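Local coordinates for protein diketoreductase (Acinetobacter baylyi, PDB 4E12) that reduces dicarbonyl compounds with NADH and probably also interconverts (3S)-3-hydroxyacyl-CoA and 3-oxoacyl-CoA, as its 3-hydroxyacyl-CoA dehydrogenase relatives do, at residues 17-22 against 142-147; 93-98 against 119-124; 125-130 against 185-190; 138-143 against 154-159; 166-171 against 181-186. One frame throughout, in Å; residues are numbered along the deposited sequence.

Interaction 1: 17-22 against 142-147; sequences SQIAFQ and LHFANH. With SO4 (sulfate ion), chain J.
Ile19 crosses one face of the Phe144 ring obliquely, with CG1 over the ring, and this pair makes the dense, buried half of the contact. That CG1 stands 3.8 Å from the ring centroid, 15° off the normal, a CH-pi approach displaced toward the rim, while CD1 reaches 3.4 Å from Phe144 CD1. Ile19 CG2 comes near Phe144 CZ, at 4.0 Å. With CG1 of Ile19 anti to its carbonyl carbon (chi1 -65°), the longer branch is the one laid across the aromatic carbons.

The other half is polar: Gln18 is buried, but it runs out in an extended chain to Asn146 and His147 at the exposed side. Its NE2 donates to Asn146 OD1 at 2.8 Å, nearly in line with that C=O bond; the two amide planes are 36° apart. Its OE1 receives a bent, weak bond from His147 N at 2.7 Å and a second backbone N-H from Val148, so one amide grips the turn with both ends. Beyond it a sulfate ion, probably from the crystallisation liquor, sits at the edge of the His147 imidazole, where His147 NE2 donates to its O3 at 3.3 Å; the bonds from Asn146 ND2 are weak.

The contact joins helix 14-25, which follows the glycine-rich turn of the Rossmann-type NAD-binding domain, to the end of strand 139-144, with Asn120 alongside Ile19 and helix 37-57 against Ser17 and Ala20.

Interaction 2: 93-98 against 119-124; sequences VPESLD and TNSSTL
The carboxylate of Glu95 meets the backbone N-H of Ser122, entering the turn that follows strand 116-119 of the Rossmann-type domain. This turn is built from two consecutive serine/threonine motifs. Thr119 OG1 accepts from Ser121 N in an ST turn, and Ser121 OG accepts from Leu124 N at 2.9 Å in an ST motif; with OG of Ser121 opposite its own N and beside the carbonyl carbon (chi1 -176°), it faces the residues that follow. The folded loop presents the N-H of Ser122 to the incoming glutamate.

Glu95 is itself the centre of an inverse gamma turn, and its side chain bends at chi2 (62°), which carries the carboxylate across to the loop. Ser122 N meets OE2 of Glu95 at 2.7 Å, on the syn side and 31° out of the carboxylate plane; Thr123 N adds a weak, bent bond to the same oxygen at 3.3 Å. The other oxygen, OE1, forms a salt bridge with Lys100, so the carboxylate links the start of helix 97-110 to the loop.

Glu95, Lys100, Asn120 and Ser122 all belong to the NAD(+) site seen in this protein, although no cofactor is bound to this chain. Ser122 OG is hydrogen-bonded to NE2 of His143, a residue predicted to matter for catalysis. Ser96 occupies the N-cap of the helix, its OG accepting from Leu99 N. Farther out, Leu124 slips beside the first helical residue, with its CD1 4.0 Å from Leu97 N and its CD2 4.4 Å from Leu97 CD1.

Interaction 3: 125-130 against 185-190; sequences LPSDLV and KKEKAG
Glu187 reaches across to the weakly bonded helical turn at 126-130 and grips Ser127 with both carboxylate oxygens. It comes early in segment 185-190, just after two lysines that run along the second subunit, where Lys185 makes backbone bonds and Lys186 packs on Asp210 of that subunit. From there Glu187 extends straight beyond CG (chi2 -169°), and its end lies against the start of the turn. OE2 accepts from Ser127 N at 2.8 Å, on its syn side and 19° out of the carboxylate plane, while OE1 takes the hydroxyl hydrogen of Ser127 OG in a very short bond of 2.5 Å. The Pro126 ring slides past the glutamate in the opposite direction, setting CD beside OE2.

Lys188, next in line, points its CB away from the helix, and its chain folds back so that NZ donates to Ala189 O at 2.8 Å and also bonds Ser195 at the start of helix 193-209. Ala189 closes the contact on its apolar side: Leu125 CD2 rests 3.7 Å from Ala189 CA and 4.1 Å from its CB.

A glutamate at the amino end of a helical turn accepts a backbone N-H that has no earlier helical carbonyl to bond. The N-H groups of this turn may steady its negative charge, and the paired bonds to one serine fix the rotation of the carboxylate while tying the loop to the helix.

Interaction 4: 138-143 against 154-159; sequences KFLALH and AEVMGT
Leu142 pushes its CD1 into the dip between Val156 and Ala154, 3.7 Å from Val156 CG2 and 4.1 Å from Ala154 CB. One step back, Leu140 leans its CD2 on the other branch of Val156, CG1, so the valine is flanked by two leucines. Gly158 lacks a side chain where Leu140 needs room: the strands come within 4.1 Å there, CA to CA, and Leu140 CB settles 3.6 Å from Gly158 CA. Val170 of helix 164-176 covers both leucines on this face.

The frame is a beta hairpin of strands 139-144 and 153-158, antiparallel in the sheet of the NAD-binding domain, with Ala141-Met157 and His143-Glu155 as hydrogen-bonded pairs. Their side chains form the reverse face. There Ala141 CB touches Met157 CB (4.2 Å), with Pro126 against both, and His143 and Glu155 stand side by side. His143 ND1 donates to Glu155 OE1 at 2.9 Å, straight (166°) and only 5° out of the ring plane; ring and carboxylate are nearly coplanar. Glu155 OE2 takes backbone N-H groups of Val192 and Leu193, His143 NE2 bonds Ser122 OG, and Tyr191 stacks on the imidazole. At the open end, a water bridges Phe139 O and Thr159 OG1.

Interaction 5: 166-171 against 181-186; sequences VYQQVV and PIELKK
Helix 166-171 and strand 181-183 run roughly antiparallel, 151° between their directions, with their axes 10.0 Å apart at closest approach. The backbones come nearest at Val171 and Pro181, whose CA atoms are 6.0 Å apart, and the interval between helix and strand widens toward Tyr167.

Tyr167 spans the wider end. Its CG is anti to its own N (chi1 -174°), which sends the ring out toward Leu184, where OH donates to Leu184 O in a short bond of 2.5 Å; the hydroxyl stands 28° out of that carbonyl's plane. On the way it passes Glu183, whose OE1 lies at the ring edge, 3.9 Å from Tyr167 CE2, and whose CB is 3.4 Å from Tyr167 OH.

Val171 fills the narrow end, crossing both partners at about a right angle. Its CG1 meets Pro181 CB at 3.8 Å, and CG2 meets the aliphatic part of Glu183 across it, 3.9 Å from its CG. Leu184 also packs on Ile212 of the second subunit. Strand 153-158, helix 164-176 and strand 180-183 form a beta-alpha-beta unit, whose helix this contact packs on its second strand, completing one edge of the sheet within this chain.

Interactions 1, 2 and 4 converge on His143, predicted to be important for catalysis: interaction 4 supplies the residue on its strand, interaction 1 shares that strand, and from interaction 2 Ser122 OG comes within 2.7 Å of His143 NE2. Strand 116-119 is joined to the hairpin by Leu142 N to Thr119 O at 2.9 Å. Interactions 4 and 5, with centres about 6 Å apart, continue one sheet through Ala154 O and Ile182 N (2.8 Å). Interaction 3 lies about 8 Å from interaction 4, centre to centre, and touches it where Pro126 CD approaches Met157 CE at 3.5 Å; it shares Lys185 and Lys186 with interaction 5, and both border the second subunit.

Interaction 1: 17-22 against 142-147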
# COMPACT_ATOMS: atom_id res chain seq x y z
N SER A 17 1.58 -27.89 6.60
CA SER A 17 2.75 -28.63 6.14
C SER A 17 3.97 -27.70 6.04
O SER A 17 5.08 -28.11 6.37
CB SER A 17 2.51 -29.36 4.82
OG SER A 17 2.29 -28.44 3.77
N GLN A 18 3.77 -26.46 5.60
CA GLN A 18 4.89 -25.50 5.55
C GLN A 18 5.40 -25.19 6.95
O GLN A 18 6.61 -25.10 7.17
CB GLN A 18 4.47 -24.20 4.88
CG GLN A 18 4.06 -24.37 3.45
CD GLN A 18 3.71 -23.07 2.77
OE1 GLN A 18 4.31 -22.02 3.01
NE2 GLN A 18 2.72 -23.13 1.91
N ILE A 19 4.49 -25.01 7.90
CA ILE A 19 4.87 -24.68 9.26
C ILE A 19 5.66 -25.84 9.85
O ILE A 19 6.69 -25.64 10.50
CB ILE A 19 3.63 -24.40 10.14
CG1 ILE A 19 2.90 -23.14 9.64
CG2 ILE A 19 4.03 -24.29 11.60
CD1 ILE A 19 1.56 -22.86 10.33
N ALA A 20 5.15 -27.04 9.62
CA ALA A 20 5.79 -28.25 10.13
C ALA A 20 7.16 -28.43 9.51
O ALA A 20 8.13 -28.72 10.22
CB ALA A 20 4.90 -29.46 9.87
N PHE A 21 7.27 -28.20 8.20
CA PHE A 21 8.53 -28.42 7.52
C PHE A 21 9.57 -27.39 7.90
O PHE A 21 10.70 -27.74 8.17
CB PHE A 21 8.38 -28.48 5.99
CG PHE A 21 9.59 -29.07 5.31
CD1 PHE A 21 9.67 -30.44 5.11
CD2 PHE A 21 10.64 -28.25 4.90
CE1 PHE A 21 10.81 -31.01 4.48
CE2 PHE A 21 11.77 -28.80 4.28
CZ PHE A 21 11.86 -30.18 4.07
N GLN A 22 9.19 -26.11 7.89
CA GLN A 22 10.07 -25.05 8.35
C GLN A 22 10.60 -25.36 9.76
O GLN A 22 11.78 -25.17 10.06
CB GLN A 22 9.31 -23.71 8.36
CG GLN A 22 10.17 -22.48 8.72
CD GLN A 22 11.18 -22.08 7.65
OE1 GLN A 22 11.24 -22.69 6.57
NE2 GLN A 22 11.97 -21.06 7.94
N LEU A 142 -0.01 -17.49 16.41
CA LEU A 142 1.24 -17.43 15.67
C LEU A 142 0.87 -17.61 14.21
O LEU A 142 0.56 -18.73 13.77
CB LEU A 142 2.18 -18.56 16.13
CG LEU A 142 3.59 -18.52 15.54
CD1 LEU A 142 4.28 -17.24 16.04
CD2 LEU A 142 4.38 -19.75 15.96
N HIS A 143 0.89 -16.52 13.47
CA HIS A 143 0.29 -16.45 12.16
C HIS A 143 1.37 -16.31 11.10
O HIS A 143 2.17 -15.38 11.13
CB HIS A 143 -0.67 -15.26 12.10
CG HIS A 143 -1.44 -15.16 10.81
ND1 HIS A 143 -1.31 -14.09 9.96
CD2 HIS A 143 -2.34 -15.99 10.24
CE1 HIS A 143 -2.10 -14.26 8.91
NE2 HIS A 143 -2.74 -15.41 9.06
N PHE A 144 1.38 -17.28 10.20
CA PHE A 144 2.34 -17.37 9.09
C PHE A 144 1.71 -16.89 7.78
O PHE A 144 0.49 -16.73 7.68
CB PHE A 144 2.76 -18.83 8.92
CG PHE A 144 3.47 -19.39 10.11
CD1 PHE A 144 2.76 -19.80 11.23
CD2 PHE A 144 4.85 -19.52 10.10
CE1 PHE A 144 3.43 -20.33 12.34
CE2 PHE A 144 5.52 -20.04 11.19
CZ PHE A 144 4.81 -20.45 12.31
N ALA A 145 2.55 -16.72 6.76
CA ALA A 145 2.08 -16.31 5.44
C ALA A 145 2.43 -17.41 4.44
O ALA A 145 3.47 -18.04 4.56
CB ALA A 145 2.76 -15.02 5.04
N ASN A 146 1.58 -17.62 3.44
CA ASN A 146 1.83 -18.68 2.46
C ASN A 146 3.25 -18.52 1.87
O ASN A 146 3.70 -17.41 1.59
CB ASN A 146 0.77 -18.64 1.36
CG ASN A 146 0.75 -19.90 0.51
OD1 ASN A 146 1.28 -20.94 0.91
ND2 ASN A 146 0.16 -19.80 -0.67
N HIS A 147 3.95 -19.65 1.70
CA HIS A 147 5.36 -19.66 1.30
C HIS A 147 6.25 -19.12 2.42
O HIS A 147 6.98 -18.14 2.23
CB HIS A 147 5.58 -18.90 -0.01
CG HIS A 147 4.90 -19.54 -1.18
ND1 HIS A 147 5.33 -19.36 -2.48
CD2 HIS A 147 3.81 -20.34 -1.25
CE1 HIS A 147 4.54 -20.04 -3.30
NE2 HIS A 147 3.61 -20.64 -2.58
S SO4 J . 0.55 -22.97 -2.88
O1 SO4 J . 1.40 -22.80 -1.68
O2 SO4 J . 0.32 -24.41 -3.10
O3 SO4 J . 1.23 -22.38 -4.04
O4 SO4 J . -0.75 -22.29 -2.66

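Interaction 2: 93-98 against 119-124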
# COMPACT_ATOMS: atom_id res chain seq x y z
N VAL A 93 -5.72 -26.26 11.56
CA VAL A 93 -6.85 -27.04 11.05
C VAL A 93 -7.77 -26.09 10.28
O VAL A 93 -7.60 -24.88 10.35
CB VAL A 93 -7.60 -27.72 12.21
CG1 VAL A 93 -6.66 -28.62 13.00
CG2 VAL A 93 -8.18 -26.68 13.14
N PRO A 94 -8.76 -26.63 9.52
CA PRO A 94 -9.66 -25.75 8.76
C PRO A 94 -10.28 -24.61 9.56
O PRO A 94 -10.33 -24.62 10.79
CB PRO A 94 -10.72 -26.71 8.22
CG PRO A 94 -10.03 -28.01 8.15
CD PRO A 94 -9.12 -28.04 9.35
N GLU A 95 -10.76 -23.61 8.84
CA GLU A 95 -11.18 -22.37 9.46
C GLU A 95 -12.64 -22.46 9.95
O GLU A 95 -13.53 -21.77 9.45
CB GLU A 95 -10.99 -21.25 8.43
CG GLU A 95 -10.43 -19.95 8.96
CD GLU A 95 -9.03 -20.07 9.58
OE1 GLU A 95 -8.77 -21.02 10.34
OE2 GLU A 95 -8.19 -19.20 9.29
N SER A 96 -12.87 -23.31 10.96
CA SER A 96 -14.21 -23.61 11.47
C SER A 96 -14.29 -23.55 12.99
O SER A 96 -13.57 -24.28 13.68
CB SER A 96 -14.61 -25.03 11.04
OG SER A 96 -15.76 -25.46 11.75
N LEU A 97 -15.18 -22.72 13.52
CA LEU A 97 -15.35 -22.64 14.97
C LEU A 97 -15.60 -24.01 15.60
O LEU A 97 -14.90 -24.41 16.54
CB LEU A 97 -16.49 -21.69 15.35
CG LEU A 97 -16.66 -21.51 16.86
CD1 LEU A 97 -15.38 -20.93 17.46
CD2 LEU A 97 -17.85 -20.62 17.17
N ASP A 98 -16.59 -24.74 15.09
CA ASP A 98 -16.91 -26.08 15.61
C ASP A 98 -15.64 -26.94 15.66
O ASP A 98 -15.33 -27.57 16.67
CB ASP A 98 -17.93 -26.78 14.69
CG ASP A 98 -19.23 -26.00 14.54
OD1 ASP A 98 -19.57 -25.18 15.41
OD2 ASP A 98 -19.93 -26.23 13.53
N THR A 119 -2.49 -20.75 17.63
CA THR A 119 -3.38 -20.86 16.47
C THR A 119 -2.81 -20.09 15.28
O THR A 119 -2.24 -19.01 15.46
CB THR A 119 -4.80 -20.31 16.81
OG1 THR A 119 -5.64 -20.38 15.66
CG2 THR A 119 -4.73 -18.87 17.31
N ASN A 120 -2.95 -20.64 14.07
CA ASN A 120 -2.50 -19.96 12.86
C ASN A 120 -3.68 -19.26 12.18
O ASN A 120 -3.56 -18.77 11.05
CB ASN A 120 -1.84 -20.97 11.88
CG ASN A 120 -1.38 -20.32 10.58
OD1 ASN A 120 -0.68 -19.30 10.59
ND2 ASN A 120 -1.78 -20.90 9.46
N SER A 121 -4.82 -19.19 12.89
CA SER A 121 -6.10 -18.80 12.29
C SER A 121 -6.07 -17.43 11.63
O SER A 121 -5.62 -16.45 12.23
CB SER A 121 -7.23 -18.86 13.34
OG SER A 121 -8.49 -18.58 12.74
N SER A 122 -6.57 -17.36 10.39
CA SER A 122 -6.73 -16.08 9.68
C SER A 122 -8.15 -15.51 9.77
O SER A 122 -8.39 -14.40 9.30
CB SER A 122 -6.35 -16.21 8.19
OG SER A 122 -4.96 -16.44 8.00
N THR A 123 -9.09 -16.24 10.37
CA THR A 123 -10.47 -15.76 10.42
C THR A 123 -11.01 -15.69 11.85
O THR A 123 -12.03 -15.05 12.09
CB THR A 123 -11.40 -16.67 9.62
OG1 THR A 123 -11.46 -17.96 10.24
CG2 THR A 123 -10.90 -16.82 8.20
N LEU A 124 -10.33 -16.35 12.78
CA LEU A 124 -10.78 -16.38 14.16
C LEU A 124 -9.77 -15.75 15.11
O LEU A 124 -8.56 -15.98 14.99
CB LEU A 124 -11.08 -17.81 14.58
CG LEU A 124 -12.43 -18.33 14.10
CD1 LEU A 124 -12.50 -19.85 14.07
CD2 LEU A 124 -13.51 -17.73 15.00

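Interaction 3: 125-130 against 185-190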
# COMPACT_ATOMS: atom_id res chain seq x y z
N LEU A 125 -10.27 -14.96 16.04
CA LEU A 125 -9.44 -14.33 17.05
C LEU A 125 -9.12 -15.28 18.20
O LEU A 125 -9.93 -16.14 18.55
CB LEU A 125 -10.15 -13.10 17.62
CG LEU A 125 -10.45 -11.94 16.66
CD1 LEU A 125 -11.13 -10.83 17.43
CD2 LEU A 125 -9.12 -11.43 16.10
N PRO A 126 -7.92 -15.15 18.79
CA PRO A 126 -7.58 -16.02 19.92
C PRO A 126 -8.60 -15.88 21.05
O PRO A 126 -8.81 -16.81 21.84
CB PRO A 126 -6.19 -15.54 20.33
CG PRO A 126 -5.62 -14.98 19.06
CD PRO A 126 -6.77 -14.32 18.37
N SER A 127 -9.25 -14.73 21.11
CA SER A 127 -10.34 -14.52 22.05
C SER A 127 -11.56 -15.37 21.71
O SER A 127 -12.29 -15.78 22.61
CB SER A 127 -10.73 -13.05 22.13
OG SER A 127 -9.70 -12.33 22.76
N ASP A 128 -11.79 -15.62 20.43
CA ASP A 128 -12.89 -16.48 20.01
C ASP A 128 -12.69 -17.91 20.49
O ASP A 128 -13.66 -18.67 20.62
CB ASP A 128 -13.03 -16.48 18.47
CG ASP A 128 -13.51 -15.15 17.92
OD1 ASP A 128 -14.09 -14.36 18.70
OD2 ASP A 128 -13.31 -14.88 16.72
N LEU A 129 -11.44 -18.27 20.78
CA LEU A 129 -11.08 -19.67 20.98
C LEU A 129 -10.51 -19.95 22.37
O LEU A 129 -10.42 -21.11 22.78
CB LEU A 129 -10.06 -20.08 19.92
CG LEU A 129 -10.44 -19.95 18.44
CD1 LEU A 129 -9.22 -20.15 17.55
CD2 LEU A 129 -11.56 -20.91 18.08
N VAL A 130 -10.09 -18.91 23.09
CA VAL A 130 -9.33 -19.11 24.32
C VAL A 130 -10.06 -19.96 25.37
O VAL A 130 -9.44 -20.78 26.05
CB VAL A 130 -8.87 -17.78 24.94
CG1 VAL A 130 -10.06 -16.87 25.19
CG2 VAL A 130 -8.09 -18.02 26.23
N LYS A 185 0.67 -6.14 20.13
CA LYS A 185 0.57 -5.84 21.56
C LYS A 185 -0.86 -6.05 22.07
O LYS A 185 -1.08 -6.18 23.28
CB LYS A 185 1.06 -4.41 21.83
CG LYS A 185 2.54 -4.23 21.49
CD LYS A 185 3.00 -2.78 21.52
CE LYS A 185 4.48 -2.68 21.14
NZ LYS A 185 4.98 -1.28 21.10
N LYS A 186 -1.81 -6.09 21.15
CA LYS A 186 -3.21 -6.31 21.46
C LYS A 186 -3.83 -7.06 20.29
O LYS A 186 -3.31 -7.02 19.18
CB LYS A 186 -3.96 -4.97 21.59
CG LYS A 186 -3.49 -4.04 22.68
CD LYS A 186 -4.42 -2.83 22.74
CE LYS A 186 -4.01 -1.86 23.84
NZ LYS A 186 -4.91 -0.67 23.91
N GLU A 187 -4.96 -7.72 20.53
CA GLU A 187 -5.64 -8.36 19.42
C GLU A 187 -6.10 -7.38 18.35
O GLU A 187 -6.47 -6.24 18.64
CB GLU A 187 -6.86 -9.15 19.87
CG GLU A 187 -6.56 -10.43 20.57
CD GLU A 187 -7.81 -11.24 20.72
OE1 GLU A 187 -8.84 -10.65 21.13
OE2 GLU A 187 -7.79 -12.44 20.39
N LYS A 188 -6.07 -7.86 17.12
CA LYS A 188 -6.54 -7.12 15.97
C LYS A 188 -6.88 -8.13 14.89
O LYS A 188 -6.02 -8.92 14.47
CB LYS A 188 -5.43 -6.17 15.49
CG LYS A 188 -5.77 -5.39 14.22
CD LYS A 188 -6.88 -4.37 14.42
CE LYS A 188 -7.26 -3.71 13.11
NZ LYS A 188 -7.91 -4.68 12.19
N ALA A 189 -8.12 -8.12 14.43
CA ALA A 189 -8.50 -8.99 13.34
C ALA A 189 -7.68 -8.61 12.12
O ALA A 189 -7.53 -7.43 11.80
CB ALA A 189 -9.98 -8.83 13.02
N GLY A 190 -7.16 -9.63 11.44
CA GLY A 190 -6.28 -9.41 10.31
C GLY A 190 -4.85 -9.09 10.72
O GLY A 190 -4.02 -8.77 9.87

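Interaction 4: 138-143 against 154-159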
# COMPACT_ATOMS: atom_id res chain seq x y z
N LYS A 138 -1.44 -19.73 28.25
CA LYS A 138 -0.53 -20.42 27.35
C LYS A 138 -1.08 -20.51 25.93
O LYS A 138 -0.63 -21.36 25.15
CB LYS A 138 -0.24 -21.84 27.87
CG LYS A 138 0.55 -21.89 29.17
CD LYS A 138 0.77 -23.33 29.60
CE LYS A 138 1.70 -23.43 30.80
NZ LYS A 138 3.09 -23.00 30.46
N PHE A 139 -2.04 -19.65 25.60
CA PHE A 139 -2.66 -19.66 24.28
C PHE A 139 -2.44 -18.31 23.59
O PHE A 139 -2.62 -17.26 24.20
CB PHE A 139 -4.15 -19.94 24.39
CG PHE A 139 -4.86 -19.97 23.08
CD1 PHE A 139 -5.92 -19.11 22.82
CD2 PHE A 139 -4.46 -20.87 22.09
CE1 PHE A 139 -6.58 -19.13 21.60
CE2 PHE A 139 -5.12 -20.91 20.87
CZ PHE A 139 -6.19 -20.03 20.62
N LEU A 140 -2.03 -18.36 22.33
CA LEU A 140 -1.91 -17.15 21.53
C LEU A 140 -2.00 -17.49 20.06
O LEU A 140 -2.22 -18.64 19.68
CB LEU A 140 -0.62 -16.39 21.86
CG LEU A 140 0.69 -17.19 21.95
CD1 LEU A 140 0.98 -17.92 20.66
CD2 LEU A 140 1.84 -16.27 22.34
N ALA A 141 -1.85 -16.47 19.22
CA ALA A 141 -1.82 -16.72 17.79
C ALA A 141 -0.40 -16.59 17.30
O ALA A 141 0.33 -15.70 17.75
CB ALA A 141 -2.72 -15.74 17.06
N LEU A 142 -0.01 -17.49 16.41
CA LEU A 142 1.24 -17.43 15.67
C LEU A 142 0.87 -17.61 14.21
O LEU A 142 0.56 -18.73 13.77
CB LEU A 142 2.18 -18.56 16.13
CG LEU A 142 3.59 -18.52 15.54
CD1 LEU A 142 4.28 -17.24 16.04
CD2 LEU A 142 4.38 -19.75 15.96
N HIS A 143 0.89 -16.52 13.47
CA HIS A 143 0.29 -16.45 12.16
C HIS A 143 1.37 -16.31 11.10
O HIS A 143 2.17 -15.38 11.13
CB HIS A 143 -0.67 -15.26 12.10
CG HIS A 143 -1.44 -15.16 10.81
ND1 HIS A 143 -1.31 -14.09 9.96
CD2 HIS A 143 -2.34 -15.99 10.24
CE1 HIS A 143 -2.10 -14.26 8.91
NE2 HIS A 143 -2.74 -15.41 9.06
N ALA A 154 6.17 -13.96 11.06
CA ALA A 154 5.35 -14.69 12.00
C ALA A 154 4.73 -13.66 12.93
O ALA A 154 5.40 -13.08 13.78
CB ALA A 154 6.17 -15.71 12.79
N GLU A 155 3.44 -13.40 12.72
CA GLU A 155 2.71 -12.44 13.53
C GLU A 155 2.24 -13.06 14.81
O GLU A 155 1.43 -13.99 14.80
CB GLU A 155 1.52 -11.89 12.75
CG GLU A 155 1.98 -11.04 11.56
CD GLU A 155 0.84 -10.64 10.63
OE1 GLU A 155 0.10 -11.53 10.16
OE2 GLU A 155 0.70 -9.43 10.36
N VAL A 156 2.75 -12.53 15.92
CA VAL A 156 2.48 -13.06 17.25
C VAL A 156 1.44 -12.20 17.93
O VAL A 156 1.61 -10.99 18.06
CB VAL A 156 3.75 -13.07 18.12
CG1 VAL A 156 3.44 -13.67 19.50
CG2 VAL A 156 4.86 -13.85 17.43
N MET A 157 0.35 -12.82 18.37
CA MET A 157 -0.75 -12.05 18.91
C MET A 157 -1.49 -12.87 19.97
O MET A 157 -2.12 -13.88 19.65
CB MET A 157 -1.70 -11.70 17.76
CG MET A 157 -2.82 -10.73 18.09
SD MET A 157 -3.85 -10.41 16.64
CE MET A 157 -4.86 -11.89 16.64
N GLY A 158 -1.42 -12.43 21.22
CA GLY A 158 -2.12 -13.12 22.29
C GLY A 158 -3.39 -12.44 22.74
O GLY A 158 -3.86 -11.49 22.10
N THR A 159 -3.96 -12.92 23.84
CA THR A 159 -5.11 -12.26 24.45
C THR A 159 -4.62 -11.55 25.71
O THR A 159 -3.43 -11.62 26.05
CB THR A 159 -6.19 -13.27 24.90
OG1 THR A 159 -5.68 -14.05 25.99
CG2 THR A 159 -6.58 -14.20 23.76
O HOH W 1 -4.83 -16.53 25.58

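Interaction 5: 166-171 against 181-186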
# COMPACT_ATOMS: atom_id res chain seq x y z
N VAL A 166 5.31 -16.64 28.07
CA VAL A 166 4.90 -17.54 26.99
C VAL A 166 5.02 -16.80 25.67
O VAL A 166 5.61 -17.30 24.72
CB VAL A 166 3.44 -18.01 27.19
CG1 VAL A 166 2.92 -18.69 25.93
CG2 VAL A 166 3.37 -18.98 28.35
N TYR A 167 4.48 -15.59 25.63
CA TYR A 167 4.56 -14.74 24.44
C TYR A 167 6.01 -14.61 24.00
O TYR A 167 6.32 -14.82 22.83
CB TYR A 167 3.98 -13.36 24.75
CG TYR A 167 3.86 -12.42 23.58
CD1 TYR A 167 2.62 -12.13 23.02
CD2 TYR A 167 4.99 -11.81 23.03
CE1 TYR A 167 2.49 -11.25 21.93
CE2 TYR A 167 4.87 -10.91 21.94
CZ TYR A 167 3.63 -10.65 21.40
OH TYR A 167 3.50 -9.78 20.33
N GLN A 168 6.92 -14.28 24.92
CA GLN A 168 8.31 -14.13 24.54
C GLN A 168 8.94 -15.45 24.09
O GLN A 168 9.79 -15.45 23.19
CB GLN A 168 9.14 -13.50 25.67
CG GLN A 168 10.59 -13.27 25.28
CD GLN A 168 10.77 -12.17 24.22
OE1 GLN A 168 9.84 -11.41 23.93
NE2 GLN A 168 11.97 -12.10 23.65
N GLN A 169 8.54 -16.56 24.69
CA GLN A 169 9.06 -17.85 24.24
C GLN A 169 8.63 -18.13 22.80
O GLN A 169 9.43 -18.63 22.01
CB GLN A 169 8.63 -18.99 25.17
CG GLN A 169 9.07 -18.81 26.61
CD GLN A 169 8.69 -19.98 27.50
OE1 GLN A 169 8.23 -21.01 27.02
NE2 GLN A 169 8.88 -19.81 28.80
N VAL A 170 7.38 -17.82 22.46
CA VAL A 170 6.92 -17.99 21.08
C VAL A 170 7.69 -17.05 20.15
O VAL A 170 8.06 -17.44 19.03
CB VAL A 170 5.38 -17.77 20.95
CG1 VAL A 170 4.96 -17.79 19.49
CG2 VAL A 170 4.64 -18.88 21.70
N VAL A 171 7.93 -15.81 20.59
CA VAL A 171 8.73 -14.90 19.80
C VAL A 171 10.09 -15.49 19.54
O VAL A 171 10.60 -15.43 18.42
CB VAL A 171 8.88 -13.50 20.44
CG1 VAL A 171 9.90 -12.68 19.67
CG2 VAL A 171 7.54 -12.78 20.42
N PRO A 181 9.75 -12.17 13.65
CA PRO A 181 8.60 -12.02 14.53
C PRO A 181 8.00 -10.64 14.39
O PRO A 181 8.69 -9.62 14.49
CB PRO A 181 9.20 -12.16 15.93
CG PRO A 181 10.45 -12.90 15.72
CD PRO A 181 10.98 -12.42 14.42
N ILE A 182 6.71 -10.60 14.15
CA ILE A 182 5.99 -9.34 14.07
C ILE A 182 5.18 -9.31 15.33
O ILE A 182 4.23 -10.08 15.48
CB ILE A 182 5.08 -9.31 12.83
CG1 ILE A 182 5.93 -9.44 11.56
CG2 ILE A 182 4.20 -8.06 12.82
CD1 ILE A 182 6.97 -8.37 11.43
N GLU A 183 5.57 -8.45 16.27
CA GLU A 183 4.98 -8.49 17.61
C GLU A 183 3.79 -7.55 17.77
O GLU A 183 3.95 -6.33 17.78
CB GLU A 183 6.06 -8.24 18.68
CG GLU A 183 7.18 -9.29 18.66
CD GLU A 183 8.29 -9.03 19.69
OE1 GLU A 183 7.98 -8.79 20.88
OE2 GLU A 183 9.47 -9.07 19.32
N LEU A 184 2.59 -8.12 17.87
CA LEU A 184 1.41 -7.32 18.17
C LEU A 184 1.20 -7.27 19.67
O LEU A 184 1.52 -8.23 20.38
CB LEU A 184 0.16 -7.84 17.48
CG LEU A 184 0.07 -7.74 15.96
CD1 LEU A 184 0.99 -8.75 15.28
CD2 LEU A 184 -1.37 -8.01 15.57
N LYS A 185 0.67 -6.14 20.13
CA LYS A 185 0.57 -5.84 21.56
C LYS A 185 -0.86 -6.05 22.07
O LYS A 185 -1.08 -6.18 23.28
CB LYS A 185 1.06 -4.41 21.83
CG LYS A 185 2.54 -4.23 21.49
CD LYS A 185 3.00 -2.78 21.52
CE LYS A 185 4.48 -2.68 21.14
NZ LYS A 185 4.98 -1.28 21.10
N LYS A 186 -1.81 -6.09 21.15
CA LYS A 186 -3.21 -6.31 21.46
C LYS A 186 -3.83 -7.06 20.29
O LYS A 186 -3.31 -7.02 19.18
CB LYS A 186 -3.96 -4.97 21.59
CG LYS A 186 -3.49 -4.04 22.68
CD LYS A 186 -4.42 -2.83 22.74
CE LYS A 186 -4.01 -1.86 23.84
NZ LYS A 186 -4.91 -0.67 23.91